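Peptidase M16 inactive domain family protein (Pseudomonas fluorescens, PDB 3GWB) is an inactive-domain member of the M16 peptidase family that may bind a metal ion and have hydrolase activity. Local coordinates at residues 58-68 against 122-133. Sequence-based numbering, arbitrary orientation.
Sequences LTNAMLNEGVA and PTFPADSLARIK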
ATOM      1  N   LEU A  58       9.763  12.719  -9.764  1.00 13.31           N
ATOM      2  CA  LEU A  58      11.094  12.190  -9.504  1.00 13.59           C
ATOM      3  C   LEU A  58      11.814  13.010  -8.434  1.00 11.93           C
ATOM      4  O   LEU A  58      12.475  12.457  -7.557  1.00 12.28           O
ATOM      5  CB  LEU A  58      11.898  12.178 -10.804  1.00 15.96           C
ATOM      6  CG  LEU A  58      13.209  11.395 -10.844  1.00 19.39           C
ATOM      7  CD1 LEU A  58      13.028   9.999 -10.257  1.00 20.27           C
ATOM      8  CD2 LEU A  58      13.677  11.318 -12.301  1.00 18.47           C
ATOM      9  N   THR A  59      11.683  14.329  -8.500  1.00 12.53           N
ATOM     10  CA  THR A  59      12.334  15.184  -7.520  1.00 10.20           C
ATOM     11  C   THR A  59      11.764  14.880  -6.136  1.00 10.99           C
ATOM     12  O   THR A  59      12.509  14.728  -5.168  1.00 10.86           O
ATOM     13  CB  THR A  59      12.121  16.693  -7.834  1.00 11.55           C
ATOM     14  OG1 THR A  59      12.627  16.992  -9.139  1.00  9.44           O
ATOM     15  CG2 THR A  59      12.867  17.564  -6.818  1.00 13.49           C
ATOM     16  N   ASN A  60      10.442  14.777  -6.046  1.00 10.26           N
ATOM     17  CA  ASN A  60       9.800  14.504  -4.769  1.00 10.29           C
ATOM     18  C   ASN A  60      10.188  13.149  -4.188  1.00  9.72           C
ATOM     19  O   ASN A  60      10.293  12.991  -2.973  1.00 11.37           O
ATOM     20  CB  ASN A  60       8.278  14.595  -4.914  1.00  9.54           C
ATOM     21  CG  ASN A  60       7.560  14.382  -3.598  1.00  7.60           C
ATOM     22  OD1 ASN A  60       7.182  13.263  -3.258  1.00  7.08           O
ATOM     23  ND2 ASN A  60       7.385  15.455  -2.841  1.00  9.58           N
ATOM     24  N   ALA A  61      10.411  12.174  -5.059  1.00  9.54           N
ATOM     25  CA  ALA A  61      10.784  10.838  -4.624  1.00 11.13           C
ATOM     26  C   ALA A  61      12.232  10.780  -4.160  1.00 11.25           C
ATOM     27  O   ALA A  61      12.582   9.952  -3.320  1.00 10.01           O
ATOM     28  CB  ALA A  61      10.575   9.845  -5.764  1.00 12.47           C
HETATM   29  N   MSE A  62      13.067  11.661  -4.702  1.00  9.77           N
HETATM   30  CA  MSE A  62      14.491  11.678  -4.359  1.00 12.16           C
HETATM   31  C   MSE A  62      14.863  12.465  -3.098  1.00 13.68           C
HETATM   32  O   MSE A  62      16.011  12.411  -2.653  1.00 14.50           O
HETATM   33  CB  MSE A  62      15.291  12.220  -5.548  1.00 10.91           C
HETATM   34  CG  MSE A  62      15.305  11.315  -6.793  1.00 13.68           C
HETATM   35 SE   MSE A  62      16.469   9.943  -6.643  1.00 13.40          SE
HETATM   36  CE  MSE A  62      18.025  10.877  -6.588  1.00 15.70           C
ATOM     37  N   LEU A  63      13.905  13.180  -2.516  1.00 12.95           N
ATOM     38  CA  LEU A  63      14.174  13.988  -1.329  1.00 13.26           C
ATOM     39  C   LEU A  63      14.870  13.233  -0.207  1.00 12.88           C
ATOM     40  O   LEU A  63      15.934  13.646   0.257  1.00 13.07           O
ATOM     41  CB  LEU A  63      12.875  14.601  -0.790  1.00 12.28           C
ATOM     42  CG  LEU A  63      12.092  15.522  -1.737  1.00 12.53           C
ATOM     43  CD1 LEU A  63      10.840  16.023  -1.035  1.00  9.51           C
ATOM     44  CD2 LEU A  63      12.961  16.700  -2.166  1.00 12.41           C
ATOM     45  N   ASN A  64      14.280  12.124   0.227  1.00 10.32           N
ATOM     46  CA  ASN A  64      14.864  11.355   1.322  1.00 11.85           C
ATOM     47  C   ASN A  64      15.824  10.257   0.885  1.00 10.59           C
ATOM     48  O   ASN A  64      16.053   9.304   1.632  1.00  7.99           O
ATOM     49  CB  ASN A  64      13.757  10.752   2.191  1.00 11.85           C
ATOM     50  CG  ASN A  64      13.085   9.574   1.533  1.00 12.23           C
ATOM     51  OD1 ASN A  64      13.000   9.500   0.309  1.00 13.30           O
ATOM     52  ND2 ASN A  64      12.588   8.648   2.345  1.00 12.78           N
ATOM     53  N   GLU A  65      16.378  10.386  -0.318  1.00 11.54           N
ATOM     54  CA  GLU A  65      17.337   9.411  -0.830  1.00 12.96           C
ATOM     55  C   GLU A  65      18.754   9.775  -0.409  1.00 14.26           C
ATOM     56  O   GLU A  65      19.682   8.994  -0.617  1.00 14.29           O
ATOM     57  CB  GLU A  65      17.283   9.333  -2.360  1.00 13.35           C
ATOM     58  CG  GLU A  65      16.087   8.587  -2.906  1.00 16.33           C
ATOM     59  CD  GLU A  65      16.025   7.141  -2.433  1.00 19.89           C
ATOM     60  OE1 GLU A  65      17.079   6.464  -2.396  1.00 21.24           O
ATOM     61  OE2 GLU A  65      14.913   6.673  -2.111  1.00 20.82           O
ATOM     62  N   GLY A  66      18.923  10.966   0.169  1.00 12.21           N
ATOM     63  CA  GLY A  66      20.245  11.376   0.603  1.00 11.31           C
ATOM     64  C   GLY A  66      20.431  12.849   0.923  1.00 11.70           C
ATOM     65  O   GLY A  66      19.811  13.722   0.314  1.00 10.50           O
ATOM     66  N   VAL A  67      21.282  13.115   1.907  1.00 12.23           N
ATOM     67  CA  VAL A  67      21.626  14.476   2.304  1.00 12.96           C
ATOM     68  C   VAL A  67      23.127  14.432   2.559  1.00 15.58           C
ATOM     69  O   VAL A  67      23.728  13.358   2.512  1.00 13.15           O
ATOM     70  CB  VAL A  67      20.888  14.926   3.589  1.00 12.67           C
ATOM     71  CG1 VAL A  67      19.375  14.881   3.360  1.00  9.98           C
ATOM     72  CG2 VAL A  67      21.283  14.052   4.759  1.00  9.80           C
ATOM     73  N   ALA A  68      23.732  15.587   2.815  1.00 16.08           N
ATOM     74  CA  ALA A  68      25.169  15.658   3.066  1.00 17.63           C
ATOM     75  C   ALA A  68      25.651  14.597   4.056  1.00 16.44           C
ATOM     76  O   ALA A  68      25.242  14.585   5.220  1.00 16.47           O
ATOM     77  CB  ALA A  68      25.539  17.054   3.579  1.00 16.54           C
ATOM     78  N   PRO A 122      18.448  18.284  -0.342  1.00 11.49           N
ATOM     79  CA  PRO A 122      18.669  16.915  -0.817  1.00 13.59           C
ATOM     80  C   PRO A 122      19.908  16.878  -1.724  1.00 13.40           C
ATOM     81  O   PRO A 122      20.214  17.865  -2.403  1.00 11.03           O
ATOM     82  CB  PRO A 122      17.383  16.612  -1.579  1.00 13.97           C
ATOM     83  CG  PRO A 122      17.020  17.962  -2.140  1.00 13.60           C
ATOM     84  CD  PRO A 122      17.244  18.872  -0.957  1.00 12.67           C
ATOM     85  N   THR A 123      20.619  15.752  -1.729  1.00 13.06           N
ATOM     86  CA  THR A 123      21.824  15.614  -2.551  1.00 16.02           C
ATOM     87  C   THR A 123      21.627  14.852  -3.861  1.00 17.20           C
ATOM     88  O   THR A 123      22.529  14.821  -4.702  1.00 18.38           O
ATOM     89  CB  THR A 123      22.951  14.919  -1.771  1.00 14.23           C
ATOM     90  OG1 THR A 123      22.473  13.662  -1.272  1.00 15.99           O
ATOM     91  CG2 THR A 123      23.413  15.792  -0.616  1.00 16.43           C
ATOM     92  N   PHE A 124      20.457  14.240  -4.028  1.00 16.47           N
ATOM     93  CA  PHE A 124      20.134  13.475  -5.231  1.00 16.06           C
ATOM     94  C   PHE A 124      21.281  12.550  -5.640  1.00 16.77           C
ATOM     95  O   PHE A 124      21.964  12.795  -6.638  1.00 16.89           O
ATOM     96  CB  PHE A 124      19.810  14.424  -6.393  1.00 17.25           C
ATOM     97  CG  PHE A 124      18.728  15.421  -6.080  1.00 19.64           C
ATOM     98  CD1 PHE A 124      17.406  15.013  -5.928  1.00 21.17           C
ATOM     99  CD2 PHE A 124      19.035  16.773  -5.938  1.00 19.76           C
ATOM    100  CE1 PHE A 124      16.403  15.939  -5.630  1.00 21.25           C
ATOM    101  CE2 PHE A 124      18.041  17.704  -5.640  1.00 20.13           C
ATOM    102  CZ  PHE A 124      16.722  17.287  -5.489  1.00 19.45           C
ATOM    103  N   PRO A 125      21.507  11.471  -4.874  1.00 16.26           N
ATOM    104  CA  PRO A 125      22.582  10.519  -5.179  1.00 17.67           C
ATOM    105  C   PRO A 125      22.364   9.832  -6.525  1.00 18.59           C
ATOM    106  O   PRO A 125      21.250   9.412  -6.848  1.00 15.92           O
ATOM    107  CB  PRO A 125      22.516   9.528  -4.017  1.00 15.81           C
ATOM    108  CG  PRO A 125      21.923  10.335  -2.907  1.00 17.61           C
ATOM    109  CD  PRO A 125      20.847  11.122  -3.607  1.00 14.76           C
ATOM    110  N   ALA A 126      23.440   9.710  -7.295  1.00 18.78           N
ATOM    111  CA  ALA A 126      23.390   9.099  -8.615  1.00 18.64           C
ATOM    112  C   ALA A 126      22.862   7.669  -8.616  1.00 19.24           C
ATOM    113  O   ALA A 126      22.112   7.280  -9.511  1.00 17.93           O
ATOM    114  CB  ALA A 126      24.778   9.149  -9.251  1.00 18.56           C
ATOM    115  N   ASP A 127      23.240   6.887  -7.612  1.00 20.24           N
ATOM    116  CA  ASP A 127      22.799   5.500  -7.546  1.00 21.66           C
ATOM    117  C   ASP A 127      21.317   5.372  -7.191  1.00 20.01           C
ATOM    118  O   ASP A 127      20.682   4.366  -7.509  1.00 19.47           O
ATOM    119  CB  ASP A 127      23.659   4.730  -6.543  1.00 25.52           C
ATOM    120  CG  ASP A 127      23.440   5.185  -5.110  1.00 31.03           C
ATOM    121  OD1 ASP A 127      23.370   6.410  -4.867  1.00 34.49           O
ATOM    122  OD2 ASP A 127      23.350   4.311  -4.223  1.00 33.33           O
ATOM    123  N   SER A 128      20.765   6.389  -6.536  1.00 17.44           N
ATOM    124  CA  SER A 128      19.352   6.370  -6.177  1.00 16.54           C
ATOM    125  C   SER A 128      18.518   6.733  -7.398  1.00 15.60           C
ATOM    126  O   SER A 128      17.474   6.138  -7.638  1.00 14.58           O
ATOM    127  CB  SER A 128      19.060   7.364  -5.045  1.00 18.55           C
ATOM    128  OG  SER A 128      19.641   6.939  -3.826  1.00 19.14           O
ATOM    129  N   LEU A 129      18.983   7.717  -8.169  1.00 15.17           N
ATOM    130  CA  LEU A 129      18.266   8.147  -9.367  1.00 16.61           C
ATOM    131  C   LEU A 129      18.139   6.995 -10.365  1.00 18.15           C
ATOM    132  O   LEU A 129      17.131   6.864 -11.054  1.00 17.77           O
ATOM    133  CB  LEU A 129      18.993   9.321 -10.030  1.00 17.47           C
ATOM    134  CG  LEU A 129      18.365   9.910 -11.300  1.00 19.50           C
ATOM    135  CD1 LEU A 129      16.994  10.500 -10.982  1.00 20.27           C
ATOM    136  CD2 LEU A 129      19.290  10.971 -11.878  1.00 18.66           C
ATOM    137  N   ALA A 130      19.175   6.168 -10.443  1.00 17.07           N
ATOM    138  CA  ALA A 130      19.174   5.034 -11.351  1.00 18.25           C
ATOM    139  C   ALA A 130      18.176   4.003 -10.835  1.00 17.96           C
ATOM    140  O   ALA A 130      17.435   3.403 -11.608  1.00 19.04           O
ATOM    141  CB  ALA A 130      20.573   4.433 -11.430  1.00 17.57           C
ATOM    142  N   ARG A 131      18.149   3.812  -9.521  1.00 18.29           N
ATOM    143  CA  ARG A 131      17.237   2.848  -8.920  1.00 18.56           C
ATOM    144  C   ARG A 131      15.781   3.271  -9.113  1.00 19.56           C
ATOM    145  O   ARG A 131      14.928   2.445  -9.430  1.00 17.68           O
ATOM    146  CB  ARG A 131      17.527   2.703  -7.427  1.00 21.05           C
ATOM    147  CG  ARG A 131      16.915   1.466  -6.809  1.00 25.57           C
ATOM    148  CD  ARG A 131      16.987   1.497  -5.290  1.00 29.32           C
ATOM    149  NE  ARG A 131      15.953   2.352  -4.711  1.00 31.41           N
ATOM    150  CZ  ARG A 131      16.191   3.459  -4.012  1.00 34.29           C
ATOM    151  NH1 ARG A 131      17.441   3.865  -3.797  1.00 32.98           N
ATOM    152  NH2 ARG A 131      15.174   4.160  -3.520  1.00 32.53           N
ATOM    153  N   ILE A 132      15.507   4.558  -8.916  1.00 19.38           N
ATOM    154  CA  ILE A 132      14.152   5.082  -9.066  1.00 20.88           C
ATOM    155  C   ILE A 132      13.691   5.040 -10.516  1.00 20.63           C
ATOM    156  O   ILE A 132      12.556   4.644 -10.793  1.00 20.71           O
ATOM    157  CB  ILE A 132      14.045   6.538  -8.549  1.00 22.74           C
ATOM    158  CG1 ILE A 132      14.515   6.607  -7.096  1.00 25.65           C
ATOM    159  CG2 ILE A 132      12.601   7.023  -8.630  1.00 22.45           C
ATOM    160  CD1 ILE A 132      13.759   5.697  -6.166  1.00 26.20           C
ATOM    161  N   LYS A 133      14.558   5.452 -11.440  1.00 21.17           N
ATOM    162  CA  LYS A 133      14.205   5.428 -12.857  1.00 21.23           C
ATOM    163  C   LYS A 133      13.905   4.002 -13.288  1.00 22.11           C
ATOM    164  O   LYS A 133      12.991   3.771 -14.078  1.00 22.30           O
ATOM    165  CB  LYS A 133      15.338   5.966 -13.733  1.00 19.51           C
ATOM    166  CG  LYS A 133      15.609   7.452 -13.590  1.00 20.25           C
ATOM    167  CD  LYS A 133      16.525   7.920 -14.711  1.00 20.52           C
ATOM    168  CE  LYS A 133      16.824   9.402 -14.617  1.00 20.78           C
ATOM    169  NZ  LYS A 133      17.624   9.862 -15.782  1.00 20.26           N
TER
HETATM  170  O   HOH W   1      18.405  13.307  -2.209  1.00 15.93           O
HETATM  171  O   HOH W   2      21.240   6.901  -1.175  1.00 25.43           O
HETATM  172  O   HOH W   3      24.018  11.653   0.082  1.00 25.83           O
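E65 reaches R131 because its chain is bent at chi2, while the arginine turns at chi3 (79°) to present its guanidinium end-on. R131 NH1 donates to E65 OE1 at 3.0 Å and R131 NH2 to E65 OE2 at 2.9 Å; both oxygens lie near the guanidinium plane, yet the two flat groups are 50° apart, so each nitrogen meets the carboxylate from above its plane. S128 OG also donates to E65 OE1 (3.0 Å), on the anti side, giving that oxygen two firm donors. An alanine in place of E65 would probably leave the R131 charge without this mate. M62, a selenomethionine bent at chi2 and chi3, puts CE 3.9 Å from L129 CB, and M62 CB meets the F124 ring edge (3.5 Å to F124 CD1). L58 CD1 presses tightly on I132 CG2 at 3.4 Å. Past helix 55-62 and just ahead of helix 126-143, T123 N donates to G66 O (3.0 Å). This is structural packing: the 122-125 turn, P125 at the N-cap, leads into helix 126-143, laid across the end of helix 55-62 (short axes 10.7 Å apart, 124°), with helix 181-191 touching T59, P122 and L129 and helix 105-120 touching V67.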